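Local coordinates for protein tryptophan halogenase (Shewanella frigidimarina, PDB 2PYX) that is probably a flavin-dependent halogenase that binds FAD and acts on tryptophan, at residues Met3-Pro6 with Ile7-Ile10. Sequence-based numbering, arbitrary orientation. Where two conformers were deposited one is given.
Sequences MQKP and ITEI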
loop_
_atom_site.group_PDB
_atom_site.type_symbol
_atom_site.label_atom_id
_atom_site.label_comp_id
_atom_site.label_asym_id
_atom_site.label_seq_id
_atom_site.Cartn_x
_atom_site.Cartn_y
_atom_site.Cartn_z
HETATM N N MSE A 3 -29.579 -7.010 -21.670
HETATM C CA MSE A 3 -28.911 -5.847 -21.077
HETATM C C MSE A 3 -29.494 -5.503 -19.715
HETATM O O MSE A 3 -28.908 -4.705 -18.992
HETATM C CB MSE A 3 -29.031 -4.632 -21.978
HETATM C CG MSE A 3 -28.414 -4.753 -23.347
HETATM SE SE MSE A 3 -26.461 -4.554 -23.244
HETATM C CE MSE A 3 -26.103 -6.340 -23.246
ATOM N N GLN A 4 -30.670 -6.053 -19.393
ATOM C CA GLN A 4 -31.326 -5.831 -18.104
ATOM C C GLN A 4 -31.122 -6.996 -17.122
ATOM O O GLN A 4 -31.608 -6.943 -15.981
ATOM C CB GLN A 4 -32.824 -5.555 -18.291
ATOM C CG GLN A 4 -33.142 -4.217 -18.978
ATOM C CD GLN A 4 -33.010 -4.252 -20.503
ATOM O OE1 GLN A 4 -33.230 -5.283 -21.146
ATOM N NE2 GLN A 4 -32.652 -3.108 -21.087
ATOM N N LYS A 5 -30.430 -8.041 -17.557
ATOM C CA LYS A 5 -30.171 -9.201 -16.710
ATOM C C LYS A 5 -29.287 -8.755 -15.538
ATOM O O LYS A 5 -28.265 -8.114 -15.750
ATOM C CB LYS A 5 -29.469 -10.301 -17.510
ATOM C CG LYS A 5 -29.292 -11.584 -16.717
ATOM C CD LYS A 5 -28.715 -12.688 -17.573
ATOM C CE LYS A 5 -28.614 -14.037 -16.808
ATOM N NZ LYS A 5 -27.355 -14.244 -15.991
ATOM N N PRO A 6 -29.674 -9.064 -14.297
ATOM C CA PRO A 6 -28.812 -8.698 -13.166
ATOM C C PRO A 6 -27.395 -9.234 -13.300
ATOM O O PRO A 6 -27.201 -10.329 -13.813
ATOM C CB PRO A 6 -29.524 -9.322 -11.964
ATOM C CG PRO A 6 -30.948 -9.359 -12.396
ATOM C CD PRO A 6 -30.924 -9.694 -13.841
ATOM N N ILE A 7 -26.392 -8.462 -12.888
ATOM C CA ILE A 7 -25.030 -8.952 -12.907
ATOM C C ILE A 7 -24.764 -9.846 -11.702
ATOM O O ILE A 7 -24.601 -9.372 -10.566
ATOM C CB ILE A 7 -23.997 -7.813 -12.935
ATOM C CG1 ILE A 7 -24.285 -6.826 -14.069
ATOM C CG2 ILE A 7 -22.580 -8.360 -13.032
ATOM C CD1 ILE A 7 -24.325 -7.436 -15.448
ATOM N N THR A 8 -24.720 -11.150 -11.962
ATOM C CA THR A 8 -24.512 -12.123 -10.888
ATOM C C THR A 8 -23.371 -13.083 -11.167
ATOM O O THR A 8 -22.859 -13.696 -10.232
ATOM C CB THR A 8 -25.787 -12.943 -10.607
ATOM O OG1 THR A 8 -26.092 -13.760 -11.739
ATOM C CG2 THR A 8 -26.990 -12.053 -10.282
ATOM N N GLU A 9 -22.973 -13.248 -12.428
ATOM C CA GLU A 9 -21.953 -14.230 -12.768
ATOM C C GLU A 9 -20.618 -13.551 -12.893
ATOM O O GLU A 9 -20.355 -12.878 -13.893
ATOM C CB GLU A 9 -22.298 -14.935 -14.076
ATOM C CG GLU A 9 -23.700 -15.574 -14.077
ATOM C CD GLU A 9 -23.855 -16.604 -12.983
ATOM O OE1 GLU A 9 -23.031 -17.538 -12.963
ATOM O OE2 GLU A 9 -24.761 -16.444 -12.112
ATOM N N ILE A 10 -19.764 -13.748 -11.892
ATOM C CA ILE A 10 -18.522 -12.990 -11.767
ATOM C C ILE A 10 -17.359 -13.951 -11.862
ATOM O O ILE A 10 -17.285 -14.901 -11.079
ATOM C CB ILE A 10 -18.419 -12.310 -10.387
ATOM C CG1 ILE A 10 -19.714 -11.587 -10.022
ATOM C CG2 ILE A 10 -17.237 -11.337 -10.396
ATOM C CD1 ILE A 10 -20.121 -10.539 -10.981
HETATM O O HOH W 1 -28.006 -12.890 -13.518
#
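Thr-8 sets its methyl CG2 against CB, one corner of the Pro-6 ring, at 4.1 Å, a light apolar touch where the N-terminal loop runs into strand 9-13. The hydroxyl of Thr-8 takes the position between backbone N and carbonyl carbon (chi1 66°), bringing OG1 to a bound water. That water donates to Pro-6 O at 2.7 Å, accepts from Lys-5 NZ at 2.9 Å and is hydrogen-bonded to Thr-8 OG1 at 2.8 Å. Lys-5 reaches it with chi1 to chi3 all near 180° and a bend only at the last torsion (chi4 -86°). Ile-7 starts away from the loop, yet its CD1 folds back to 4.0 Å from Lys-5 O; the side chain also packs on Leu-224 and on Met-386 of helix 383-413. Gln-223 clasps the same bend, its NE2 bonded to Pro-6 O and its OE1 to the N atoms of Thr-8 and Glu-9. Here the chain enters an inner strand, parallel to its neighbours 44-49 and 224-227, of a mixed sheet consistent with a Rossmann-type FAD-binding fold. Lys-5 NZ stays 5.2 Å from Glu-9 OE2, so their opposite charges probably attract without contact, while water joins Lys-5 to Thr-8.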